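Local coordinates for protein 1-deoxy-D-xylulose 5-phosphate reductoisomerase (Zymomonas mobilis, PDB 1R0K) that catalyses the NADPH-dependent rearrangement and reduction of 1-deoxy-D-xylulose 5-phosphate to 2-C-methyl-D-erythritol 4-phosphate, an early step of isoprenoid biosynthesis that requires a divalent metal ion, at residues B[20-23]-B[24-28]; B[41-44]-B[45-49]; B[135-138]-B[139-142]; B[239-243]-B[244-248]; B[362-365]-B[366-369]. All blocks are in the same frame, centred on the assembly; numbering follows the deposited sequence.

Contact 1. Residues B[20-23]-B[24-28]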
loop_
_atom_site.group_PDB
_atom_site.type_symbol
_atom_site.label_atom_id
_atom_site.label_comp_id
_atom_site.label_asym_id
_atom_site.label_seq_id
_atom_site.Cartn_x
_atom_site.Cartn_y
_atom_site.Cartn_z
ATOM N N THR B 20 14.931 5.893 -17.520
ATOM C CA THR B 20 14.786 7.260 -17.037
ATOM C C THR B 20 14.597 8.215 -18.214
ATOM O O THR B 20 13.726 9.077 -18.179
ATOM C CB THR B 20 16.020 7.696 -16.214
ATOM O OG1 THR B 20 16.186 6.808 -15.102
ATOM C CG2 THR B 20 15.839 9.126 -15.687
ATOM N N LEU B 21 15.408 8.059 -19.259
ATOM C CA LEU B 21 15.289 8.929 -20.431
ATOM C C LEU B 21 13.948 8.739 -21.133
ATOM O O LEU B 21 13.362 9.698 -21.640
ATOM C CB LEU B 21 16.441 8.668 -21.402
ATOM C CG LEU B 21 17.717 9.444 -21.049
ATOM C CD1 LEU B 21 18.883 8.950 -21.870
ATOM C CD2 LEU B 21 17.479 10.923 -21.288
ATOM N N ASP B 22 13.464 7.503 -21.156
ATOM C CA ASP B 22 12.179 7.199 -21.774
ATOM C C ASP B 22 11.123 8.137 -21.188
ATOM O O ASP B 22 10.386 8.795 -21.921
ATOM C CB ASP B 22 11.787 5.741 -21.496
ATOM C CG ASP B 22 10.459 5.356 -22.140
ATOM O OD1 ASP B 22 10.458 4.927 -23.314
ATOM O OD2 ASP B 22 9.411 5.488 -21.470
ATOM N N LEU B 23 11.066 8.217 -19.862
ATOM C CA LEU B 23 10.080 9.070 -19.206
ATOM C C LEU B 23 10.349 10.554 -19.414
ATOM O O LEU B 23 9.418 11.339 -19.582
ATOM C CB LEU B 23 10.019 8.758 -17.702
ATOM C CG LEU B 23 9.625 7.319 -17.346
ATOM C CD1 LEU B 23 9.383 7.209 -15.839
ATOM C CD2 LEU B 23 8.366 6.928 -18.105
ATOM N N ILE B 24 11.622 10.940 -19.401
ATOM C CA ILE B 24 11.980 12.343 -19.602
ATOM C C ILE B 24 11.597 12.814 -21.008
ATOM O O ILE B 24 11.015 13.883 -21.180
ATOM C CB ILE B 24 13.502 12.569 -19.403
ATOM C CG1 ILE B 24 13.872 12.350 -17.934
ATOM C CG2 ILE B 24 13.885 13.985 -19.846
ATOM C CD1 ILE B 24 15.360 12.400 -17.654
ATOM N N GLU B 25 11.914 12.004 -22.008
ATOM C CA GLU B 25 11.620 12.370 -23.385
ATOM C C GLU B 25 10.136 12.418 -23.756
ATOM O O GLU B 25 9.767 13.024 -24.765
ATOM C CB GLU B 25 12.410 11.465 -24.323
ATOM C CG GLU B 25 13.896 11.813 -24.295
ATOM C CD GLU B 25 14.722 10.965 -25.228
ATOM O OE1 GLU B 25 15.235 9.911 -24.787
ATOM O OE2 GLU B 25 14.845 11.355 -26.408
ATOM N N ARG B 26 9.292 11.799 -22.935
ATOM C CA ARG B 26 7.845 11.823 -23.150
ATOM C C ARG B 26 7.319 13.088 -22.478
ATOM O O ARG B 26 6.123 13.377 -22.514
ATOM C CB ARG B 26 7.172 10.614 -22.490
ATOM C CG ARG B 26 7.579 9.274 -23.054
ATOM C CD ARG B 26 7.033 8.129 -22.209
ATOM N NE ARG B 26 7.460 6.842 -22.744
ATOM C CZ ARG B 26 6.949 6.279 -23.832
ATOM N NH1 ARG B 26 5.978 6.886 -24.501
ATOM N NH2 ARG B 26 7.427 5.122 -24.265
ATOM N N ASN B 27 8.225 13.842 -21.865
ATOM C CA ASN B 27 7.843 15.050 -21.148
ATOM C C ASN B 27 8.883 16.159 -21.252
ATOM O O ASN B 27 9.203 16.817 -20.261
ATOM C CB ASN B 27 7.616 14.698 -19.676
ATOM C CG ASN B 27 6.483 13.711 -19.484
ATOM O OD1 ASN B 27 5.312 14.084 -19.539
ATOM N ND2 ASN B 27 6.825 12.441 -19.271
ATOM N N LEU B 28 9.407 16.377 -22.451
ATOM C CA LEU B 28 10.410 17.409 -22.642
ATOM C C LEU B 28 9.861 18.802 -22.380
ATOM O O LEU B 28 10.620 19.759 -22.243
ATOM C CB LEU B 28 10.998 17.314 -24.052
ATOM C CG LEU B 28 11.890 16.082 -24.226
ATOM C CD1 LEU B 28 12.380 15.983 -25.668
ATOM C CD2 LEU B 28 13.063 16.178 -23.251
#

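Contact 2. Residues B[41-44]-B[45-49]. With ACT (acetate ion), chain F.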
loop_
_atom_site.group_PDB
_atom_site.type_symbol
_atom_site.label_atom_id
_atom_site.label_comp_id
_atom_site.label_asym_id
_atom_site.label_seq_id
_atom_site.Cartn_x
_atom_site.Cartn_y
_atom_site.Cartn_z
ATOM N N ASN B 41 29.831 3.857 -23.413
ATOM C CA ASN B 41 28.969 3.912 -24.593
ATOM C C ASN B 41 28.777 5.324 -25.133
ATOM O O ASN B 41 27.740 5.954 -24.920
ATOM C CB ASN B 41 27.598 3.304 -24.291
ATOM C CG ASN B 41 26.786 3.041 -25.553
ATOM O OD1 ASN B 41 26.706 3.887 -26.447
ATOM N ND2 ASN B 41 26.177 1.864 -25.626
ATOM N N VAL B 42 29.785 5.808 -25.850
ATOM C CA VAL B 42 29.756 7.142 -26.432
ATOM C C VAL B 42 28.571 7.331 -27.378
ATOM O O VAL B 42 27.875 8.348 -27.322
ATOM C CB VAL B 42 31.063 7.422 -27.211
ATOM C CG1 VAL B 42 31.012 8.800 -27.840
ATOM C CG2 VAL B 42 32.255 7.301 -26.280
ATOM N N LYS B 43 28.345 6.351 -28.246
ATOM C CA LYS B 43 27.255 6.420 -29.215
ATOM C C LYS B 43 25.914 6.721 -28.561
ATOM O O LYS B 43 25.236 7.688 -28.911
ATOM C CB LYS B 43 27.161 5.101 -29.993
ATOM C CG LYS B 43 25.990 5.037 -30.969
ATOM C CD LYS B 43 26.047 6.161 -31.996
ATOM C CE LYS B 43 24.862 6.103 -32.951
ATOM N NZ LYS B 43 24.801 4.819 -33.704
ATOM N N ASP B 44 25.536 5.874 -27.613
ATOM C CA ASP B 44 24.280 6.028 -26.902
ATOM C C ASP B 44 24.233 7.362 -26.159
ATOM O O ASP B 44 23.231 8.075 -26.220
ATOM C CB ASP B 44 24.107 4.858 -25.933
ATOM C CG ASP B 44 22.829 4.944 -25.129
ATOM O OD1 ASP B 44 21.954 5.777 -25.456
ATOM O OD2 ASP B 44 22.699 4.161 -24.165
ATOM N N LEU B 45 25.322 7.704 -25.471
ATOM C CA LEU B 45 25.384 8.958 -24.729
ATOM C C LEU B 45 25.125 10.155 -25.633
ATOM O O LEU B 45 24.257 10.977 -25.351
ATOM C CB LEU B 45 26.753 9.127 -24.066
ATOM C CG LEU B 45 26.962 10.447 -23.306
ATOM C CD1 LEU B 45 25.952 10.559 -22.157
ATOM C CD2 LEU B 45 28.391 10.512 -22.774
ATOM N N ALA B 46 25.889 10.242 -26.719
ATOM C CA ALA B 46 25.777 11.343 -27.667
ATOM C C ALA B 46 24.385 11.498 -28.265
ATOM O O ALA B 46 23.852 12.605 -28.319
ATOM C CB ALA B 46 26.807 11.174 -28.781
ATOM N N ASP B 47 23.802 10.396 -28.722
ATOM C CA ASP B 47 22.468 10.455 -29.304
ATOM C C ASP B 47 21.460 11.000 -28.304
ATOM O O ASP B 47 20.677 11.891 -28.627
ATOM C CB ASP B 47 22.030 9.076 -29.785
ATOM C CG ASP B 47 22.740 8.657 -31.053
ATOM O OD1 ASP B 47 22.878 9.511 -31.961
ATOM O OD2 ASP B 47 23.152 7.479 -31.144
ATOM N N ALA B 48 21.487 10.468 -27.086
ATOM C CA ALA B 48 20.576 10.915 -26.035
ATOM C C ALA B 48 20.778 12.397 -25.741
ATOM O O ALA B 48 19.815 13.155 -25.601
ATOM C CB ALA B 48 20.803 10.102 -24.768
ATOM N N ALA B 49 22.039 12.808 -25.648
ATOM C CA ALA B 49 22.368 14.199 -25.365
ATOM C C ALA B 49 21.815 15.125 -26.443
ATOM O O ALA B 49 21.215 16.160 -26.143
ATOM C CB ALA B 49 23.881 14.360 -25.261
HETATM C C ACT F . 28.178 2.304 -20.275
HETATM O O ACT F . 28.129 3.531 -20.718
HETATM O OXT ACT F . 29.196 1.538 -20.305
HETATM C CH3 ACT F . 26.982 1.650 -19.660
#

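Contact 3. Residues B[135-138]-B[139-142]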
loop_
_atom_site.group_PDB
_atom_site.type_symbol
_atom_site.label_atom_id
_atom_site.label_comp_id
_atom_site.label_asym_id
_atom_site.label_seq_id
_atom_site.Cartn_x
_atom_site.Cartn_y
_atom_site.Cartn_z
ATOM N N MET B 135 26.519 9.216 3.510
ATOM C CA MET B 135 25.504 9.690 2.579
ATOM C C MET B 135 24.285 10.241 3.310
ATOM O O MET B 135 23.806 11.326 2.994
ATOM C CB MET B 135 25.079 8.560 1.641
ATOM C CG MET B 135 26.177 8.113 0.686
ATOM S SD MET B 135 26.628 9.386 -0.525
ATOM C CE MET B 135 27.936 8.536 -1.453
ATOM N N ILE B 136 23.780 9.495 4.286
ATOM C CA ILE B 136 22.620 9.954 5.036
ATOM C C ILE B 136 22.976 11.223 5.811
ATOM O O ILE B 136 22.138 12.103 5.987
ATOM C CB ILE B 136 22.110 8.867 6.005
ATOM C CG1 ILE B 136 21.669 7.633 5.211
ATOM C CG2 ILE B 136 20.942 9.406 6.830
ATOM C CD1 ILE B 136 20.638 7.926 4.130
ATOM N N ASP B 137 24.220 11.319 6.274
ATOM C CA ASP B 137 24.651 12.515 6.993
ATOM C C ASP B 137 24.636 13.709 6.033
ATOM O O ASP B 137 24.234 14.814 6.404
ATOM C CB ASP B 137 26.064 12.339 7.556
ATOM C CG ASP B 137 26.094 11.513 8.824
ATOM O OD1 ASP B 137 25.037 11.363 9.468
ATOM O OD2 ASP B 137 27.183 11.025 9.189
ATOM N N ALA B 138 25.083 13.486 4.801
ATOM C CA ALA B 138 25.105 14.551 3.801
ATOM C C ALA B 138 23.682 15.020 3.516
ATOM O O ALA B 138 23.430 16.214 3.379
ATOM C CB ALA B 138 25.767 14.057 2.516
ATOM N N VAL B 139 22.757 14.072 3.431
ATOM C CA VAL B 139 21.357 14.383 3.168
ATOM C C VAL B 139 20.795 15.281 4.269
ATOM O O VAL B 139 20.159 16.301 3.992
ATOM C CB VAL B 139 20.518 13.075 3.061
ATOM C CG1 VAL B 139 19.033 13.380 3.120
ATOM C CG2 VAL B 139 20.848 12.360 1.754
ATOM N N ARG B 140 21.037 14.903 5.520
ATOM C CA ARG B 140 20.557 15.678 6.660
ATOM C C ARG B 140 21.176 17.070 6.672
ATOM O O ARG B 140 20.504 18.050 6.975
ATOM C CB ARG B 140 20.882 14.941 7.966
ATOM C CG ARG B 140 20.617 15.732 9.250
ATOM C CD ARG B 140 20.294 14.793 10.409
ATOM N NE ARG B 140 21.113 13.581 10.393
ATOM C CZ ARG B 140 20.636 12.355 10.599
ATOM N NH1 ARG B 140 19.342 12.175 10.838
ATOM N NH2 ARG B 140 21.447 11.304 10.554
ATOM N N GLU B 141 22.453 17.159 6.319
ATOM C CA GLU B 141 23.124 18.449 6.314
ATOM C C GLU B 141 22.633 19.403 5.231
ATOM O O GLU B 141 22.521 20.606 5.467
ATOM C CB GLU B 141 24.637 18.282 6.164
ATOM C CG GLU B 141 25.349 19.630 6.127
ATOM C CD GLU B 141 26.855 19.521 6.072
ATOM O OE1 GLU B 141 27.410 18.677 6.800
ATOM O OE2 GLU B 141 27.481 20.291 5.315
ATOM N N HIS B 142 22.337 18.879 4.047
ATOM C CA HIS B 142 21.902 19.754 2.963
ATOM C C HIS B 142 20.415 19.755 2.640
ATOM O O HIS B 142 20.002 20.334 1.640
ATOM C CB HIS B 142 22.714 19.460 1.697
ATOM C CG HIS B 142 24.191 19.640 1.877
ATOM N ND1 HIS B 142 25.035 18.600 2.205
ATOM C CD2 HIS B 142 24.968 20.747 1.813
ATOM C CE1 HIS B 142 26.266 19.060 2.336
ATOM N NE2 HIS B 142 26.252 20.359 2.104
HETATM O O HOH W 1 24.068 14.235 10.730
#

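Contact 4. Residues B[239-243]-B[244-248]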
loop_
_atom_site.group_PDB
_atom_site.type_symbol
_atom_site.label_atom_id
_atom_site.label_comp_id
_atom_site.label_asym_id
_atom_site.label_seq_id
_atom_site.Cartn_x
_atom_site.Cartn_y
_atom_site.Cartn_z
ATOM N N LEU B 239 10.922 -11.715 3.488
ATOM C CA LEU B 239 9.882 -12.684 3.179
ATOM C C LEU B 239 10.068 -13.189 1.757
ATOM O O LEU B 239 10.051 -12.401 0.810
ATOM C CB LEU B 239 8.492 -12.041 3.333
ATOM C CG LEU B 239 7.264 -12.875 2.939
ATOM C CD1 LEU B 239 7.116 -14.076 3.860
ATOM C CD2 LEU B 239 6.010 -12.010 3.002
ATOM N N VAL B 240 10.260 -14.497 1.606
ATOM C CA VAL B 240 10.429 -15.073 0.279
ATOM C C VAL B 240 9.062 -15.119 -0.396
ATOM O O VAL B 240 8.090 -15.623 0.162
ATOM C CB VAL B 240 11.051 -16.486 0.346
ATOM C CG1 VAL B 240 11.091 -17.106 -1.044
ATOM C CG2 VAL B 240 12.475 -16.393 0.917
ATOM N N HIS B 241 9.011 -14.567 -1.601
ATOM C CA HIS B 241 7.793 -14.466 -2.396
ATOM C C HIS B 241 8.258 -14.645 -3.843
ATOM O O HIS B 241 8.656 -13.692 -4.505
ATOM C CB HIS B 241 7.181 -13.074 -2.132
ATOM C CG HIS B 241 6.119 -12.666 -3.102
ATOM N ND1 HIS B 241 5.060 -13.481 -3.441
ATOM C CD2 HIS B 241 5.947 -11.517 -3.795
ATOM C CE1 HIS B 241 4.282 -12.849 -4.304
ATOM N NE2 HIS B 241 4.799 -11.656 -4.535
ATOM N N PRO B 242 8.216 -15.891 -4.349
ATOM C CA PRO B 242 8.645 -16.227 -5.713
ATOM C C PRO B 242 8.196 -15.306 -6.849
ATOM O O PRO B 242 9.020 -14.862 -7.647
ATOM C CB PRO B 242 8.138 -17.656 -5.891
ATOM C CG PRO B 242 8.221 -18.214 -4.492
ATOM C CD PRO B 242 7.637 -17.072 -3.680
ATOM N N GLN B 243 6.899 -15.021 -6.925
ATOM C CA GLN B 243 6.367 -14.178 -7.999
ATOM C C GLN B 243 6.945 -12.766 -8.050
ATOM O O GLN B 243 6.956 -12.132 -9.104
ATOM C CB GLN B 243 4.842 -14.084 -7.894
ATOM C CG GLN B 243 4.082 -15.394 -8.117
ATOM C CD GLN B 243 4.225 -16.367 -6.963
ATOM O OE1 GLN B 243 4.467 -15.969 -5.825
ATOM N NE2 GLN B 243 4.048 -17.647 -7.248
ATOM N N SER B 244 7.408 -12.266 -6.908
ATOM C CA SER B 244 7.976 -10.922 -6.843
ATOM C C SER B 244 7.034 -9.849 -7.382
ATOM O O SER B 244 7.482 -8.896 -8.029
ATOM C CB SER B 244 9.301 -10.859 -7.618
ATOM O OG SER B 244 10.278 -11.700 -7.031
ATOM N N VAL B 245 5.734 -10.000 -7.137
ATOM C CA VAL B 245 4.772 -9.000 -7.597
ATOM C C VAL B 245 4.555 -8.010 -6.465
ATOM O O VAL B 245 4.359 -6.818 -6.702
ATOM C CB VAL B 245 3.432 -9.634 -8.042
ATOM C CG1 VAL B 245 3.594 -10.220 -9.439
ATOM C CG2 VAL B 245 3.004 -10.715 -7.072
ATOM N N ILE B 246 4.579 -8.504 -5.230
ATOM C CA ILE B 246 4.490 -7.605 -4.084
ATOM C C ILE B 246 5.964 -7.242 -3.935
ATOM O O ILE B 246 6.808 -8.108 -3.662
ATOM C CB ILE B 246 3.979 -8.311 -2.808
ATOM C CG1 ILE B 246 2.501 -8.673 -2.987
ATOM C CG2 ILE B 246 4.176 -7.402 -1.596
ATOM C CD1 ILE B 246 1.849 -9.293 -1.767
ATOM N N HIS B 247 6.269 -5.970 -4.143
ATOM C CA HIS B 247 7.644 -5.493 -4.117
ATOM C C HIS B 247 8.245 -5.189 -2.744
ATOM O O HIS B 247 9.456 -5.006 -2.635
ATOM C CB HIS B 247 7.752 -4.300 -5.068
ATOM C CG HIS B 247 7.401 -4.646 -6.485
ATOM N ND1 HIS B 247 6.665 -3.812 -7.299
ATOM C CD2 HIS B 247 7.666 -5.754 -7.220
ATOM C CE1 HIS B 247 6.487 -4.393 -8.474
ATOM N NE2 HIS B 247 7.083 -5.571 -8.452
ATOM N N SER B 248 7.389 -5.163 -1.721
ATOM C CA SER B 248 7.748 -4.959 -0.310
ATOM C C SER B 248 6.587 -4.358 0.474
ATOM O O SER B 248 5.626 -3.858 -0.107
ATOM C CB SER B 248 9.011 -4.107 -0.140
ATOM O OG SER B 248 10.163 -4.933 -0.265
HETATM O O HOH W 2 9.798 -11.268 -4.113
#

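Contact 5. Residues B[362-365]-B[366-369]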
loop_
_atom_site.group_PDB
_atom_site.type_symbol
_atom_site.label_atom_id
_atom_site.label_comp_id
_atom_site.label_asym_id
_atom_site.label_seq_id
_atom_site.Cartn_x
_atom_site.Cartn_y
_atom_site.Cartn_z
ATOM N N PRO B 362 34.286 4.708 8.525
ATOM C CA PRO B 362 34.692 5.704 7.528
ATOM C C PRO B 362 34.229 7.099 7.940
ATOM O O PRO B 362 33.129 7.251 8.465
ATOM C CB PRO B 362 33.982 5.234 6.256
ATOM C CG PRO B 362 33.781 3.774 6.480
ATOM C CD PRO B 362 33.391 3.706 7.926
ATOM N N SER B 363 35.058 8.112 7.712
ATOM C CA SER B 363 34.672 9.477 8.056
ATOM C C SER B 363 34.554 10.318 6.784
ATOM O O SER B 363 34.081 11.452 6.822
ATOM C CB SER B 363 35.696 10.110 9.003
ATOM O OG SER B 363 36.915 10.375 8.334
ATOM N N SER B 364 34.979 9.747 5.659
ATOM C CA SER B 364 34.925 10.425 4.364
ATOM C C SER B 364 34.916 9.366 3.268
ATOM O O SER B 364 35.195 8.196 3.535
ATOM C CB SER B 364 36.154 11.310 4.174
ATOM O OG SER B 364 37.312 10.514 3.977
ATOM N N LEU B 365 34.603 9.767 2.039
ATOM C CA LEU B 365 34.595 8.816 0.934
ATOM C C LEU B 365 36.002 8.253 0.743
ATOM O O LEU B 365 36.172 7.103 0.328
ATOM C CB LEU B 365 34.118 9.479 -0.367
ATOM C CG LEU B 365 32.617 9.757 -0.499
ATOM C CD1 LEU B 365 32.324 10.334 -1.880
ATOM C CD2 LEU B 365 31.832 8.466 -0.279
ATOM N N GLU B 366 37.014 9.062 1.051
ATOM C CA GLU B 366 38.390 8.610 0.912
ATOM C C GLU B 366 38.630 7.374 1.782
ATOM O O GLU B 366 39.333 6.450 1.369
ATOM C CB GLU B 366 39.362 9.731 1.291
ATOM C CG GLU B 366 39.364 10.902 0.310
ATOM C CD GLU B 366 37.974 11.484 0.069
ATOM O OE1 GLU B 366 37.336 11.974 1.033
ATOM O OE2 GLU B 366 37.516 11.450 -1.095
ATOM N N ASP B 367 38.041 7.356 2.978
ATOM C CA ASP B 367 38.186 6.208 3.876
ATOM C C ASP B 367 37.463 4.993 3.285
ATOM O O ASP B 367 37.948 3.866 3.369
ATOM C CB ASP B 367 37.599 6.500 5.263
ATOM C CG ASP B 367 38.395 7.539 6.039
ATOM O OD1 ASP B 367 39.597 7.712 5.761
ATOM O OD2 ASP B 367 37.818 8.169 6.943
ATOM N N VAL B 368 36.295 5.230 2.696
ATOM C CA VAL B 368 35.523 4.148 2.096
ATOM C C VAL B 368 36.334 3.465 0.995
ATOM O O VAL B 368 36.445 2.240 0.968
ATOM C CB VAL B 368 34.195 4.673 1.516
ATOM C CG1 VAL B 368 33.442 3.546 0.802
ATOM C CG2 VAL B 368 33.337 5.252 2.639
ATOM N N PHE B 369 36.908 4.258 0.094
ATOM C CA PHE B 369 37.713 3.711 -0.989
ATOM C C PHE B 369 38.865 2.885 -0.427
ATOM O O PHE B 369 39.176 1.808 -0.937
ATOM C CB PHE B 369 38.275 4.840 -1.847
ATOM C CG PHE B 369 37.232 5.593 -2.611
ATOM C CD1 PHE B 369 37.259 6.981 -2.663
ATOM C CD2 PHE B 369 36.230 4.916 -3.297
ATOM C CE1 PHE B 369 36.303 7.684 -3.389
ATOM C CE2 PHE B 369 35.273 5.609 -4.024
ATOM C CZ PHE B 369 35.310 6.995 -4.069
#

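Contact 1. Residues B[20-23]-B[24-28]
D22 and R26, one helical turn apart, form a side-on salt bridge in which the arginine presents NE and one terminal nitrogen to the two carboxylate oxygens. The stronger arm is straight: NE meets D22 OD2 at 2.7 Å with an N-H...O angle of 179°, and the oxygen lies in the guanidinium plane. R26 NH2 reaches the syn lone pair of D22 OD1 less directly, at 3.2 Å. The two planes stand 55° apart, and NE meets OD2 from above the carboxylate plane. With CG anti to the backbone N (chi1 -179°), D22 swings its acid toward the later turn, where the extended arginine chain can meet it. OD2 also pairs with R267 of helix 267-275, so this acid serves two arginines.

Backbone bonds continue the helix, E25 N to L21 O at 2.7 Å and I24 N to T20 O at 3.1 Å. As the helix ends, N27 takes over: its amide ND2 donates in plane to L23 O at 2.8 Å, covering a carbonyl at the end of the helix. Asparagine suits this place because its short amide reaches back to L23 O, while its own backbone N-H bonds to I24 O instead.

On the inner side, T20 and I24 run side by side, T20 CG2 lying 3.8 Å from I24 CD1. Both pack on strand 5-10, while T20 OG1 turns back to I16 O. E25, on the outer side, pairs with R51. This is the C-terminal end of helix 15-25, the helix of the first beta-alpha-beta crossover of the Rossmann fold, strand 5-10 to strand 31-38.

Contact 2. Residues B[41-44]-B[45-49]
K43 and D47 lean together one turn apart on the outer side of the helix, and theirs is the loose part of this contact. K43 NZ stays 4.0 Å from D47 OD2, beyond a salt bridge, and the modelled place of that oxygen is doubtful. A lysine in place of the aspartate would probably set two positive charges near each other and leave K43 without its opposite charge.

The inner side is tight, made by the buried side chains of L45, A46 and A48. L45 packs on strands 31-38 and 56-59 and A48 on L36, whereas A46, too small to hold the neighbours apart, lets helix 65-72 come close.

Backbone bonds start the helix, L45 N to N41 O at 3.0 Å and A46 N to V42 O at 2.8 Å. D44, partly exposed, directs OD2 to H18. N41 is the N-cap: its OD1 accepts from D44 N, although the position of OD1 is less certain. Its backbone N donates to an acetate, probably from the crystallisation liquor, at 3.2 Å; T13, N39 and R40 hold the same ion. T13, R40 and N41 are predicted NADPH ligands, consistent with the cofactor-binding turn after the second strand of a Rossmann fold.

Contact 3. Residues B[135-138]-B[139-142]
R140 curls back over the preceding turn to D137, and its side chain can be followed outward from the helix. CB lies 3.7 Å from I136 O, beside the carbonyl that receives the arginine's own backbone N-H. CG leaves anti to the backbone N (chi1 172°), and a bend at chi3 (39°) then turns the head back toward the aspartate. NE donates to a water at 3.0 Å, and that water passes a hydrogen to D137 OD1 at 3.3 Å. At the tip, NH2 faces the same OD1 at 3.8 Å, a long salt bridge that approaches at the guanidinium edge.

H142 uses its ring quite differently. Its ND1 donates to A138 O at 3.1 Å, while H142 N reaches the same oxygen at 3.0 Å from the opposite face of the carbonyl plane. One oxygen therefore satisfies two donors near the helix end. A138, with nothing beyond CB, fits closely against L111 and I114 of helix 107-115.

The chemistry is thus divided: the ion pair on the exposed side is long and water-bridged, so its hold on the guanidinium is probably loose, whereas the bond from ND1 to A138 O helps fix the rotation of the imidazole and is consistent with a proton on ND1.

Contact 4. Residues B[239-243]-B[244-248]
H241 reaches across its own turn to I246. Of the hydrogen bonds, the longest-spanning is I246 N to H241 NE2, 3.2 Å and almost straight (174°), with the donor in the ring plane. With NE2 accepting and ND1 bonded to D296 O, the ring probably carries its hydrogen on ND1. Histidine suits the place because its two nitrogens can accept on one side and donate on the other. S244 N returns to H241 O at 3.1 Å, closing a type I beta turn; the donor stands above the carbonyl plane, 45° out of it. S244 itself takes a left-handed backbone conformation, which turns the chain on toward V245.

A water ties the same corner: it donates to H241 O at 2.7 Å and lies 3.0 Å from S244 OG.

Packing is concentrated on the imidazole. CG stands anti to the backbone N (chi1 166°), which lays the ring inside the turn. There S244 N sits 3.4 Å above one face, near the rim, and V245 CG2 meets the edge in plane, 3.2 Å from NE2. F297 also stacks with this ring. With alanine at this position, the N-H of I246 and the carbonyl of D296 would probably lose their partners, and a gap would open beside V245.

The turn leads from strand 236-240 to strand 246-252, two strands that flank strand 168-175 in the mixed sheet. Strand 294-296 covers it through M295 and D296, S244 touches S176, a predicted substrate ligand, and helix 151-159 lies against H247 and S248.

Contact 5. Residues B[362-365]-B[366-369]
The carboxylate of D367 is gripped through one oxygen by both donors of S363. The backbone N of S363 approaches the anti lone pair of D367 OD2 at 2.9 Å, and S363 OG donates to that oxygen at 2.8 Å, nearly in line with its C-O bond. The carboxylate of E366 is held more lightly: S364 OG gives OE1 a weak bond at 3.3 Å, while OE2 pairs with K108 of helix 107-115. The ring of F369 bends back toward L365, its CD1 3.2 Å from L365 O and its CE1 4.1 Å from L365 CB.

These groups start the long C-terminal helix 365-385, with S364 as its N-cap. OG of S364, set between the backbone N and the carbonyl carbon (chi1 71°), accepts a weak bond from D367 N. Serine fits because its hydroxyl is short enough to meet an N-H of the first turn. Acids suit this turn too, since their charge would probably interact well with the helix's N-terminal end.

Below the cap, P362 CB rests 3.7 Å from V368 CG2, the rigid proline closing over the first turn. V368 also packs on L134, and L365 runs inward to helix 107-115, where L111 receives it.

How the contacts relate
The contacts form two touching pairs and one outlier. Contacts 1 and 2, on successive helices of the Rossmann domain, meet where L21 CD1 packs 3.7 Å from A48 CB. Contacts 3 and 5 meet through M135 CE and L365 CD2, 4.1 Å apart, joining helix 132-142 to the C-terminal helix. Predicted NADPH ligands lie near both pairs: N41 belongs to contact 2, and the M135 side chain is about 6 Å from that of N124. Contact 4 belongs with the substrate and metal end instead, the S244 side chain being about 6 Å from that of E152, a predicted manganese ligand. Its centre lies about 35 Å from that of contact 5, across the chain's centre.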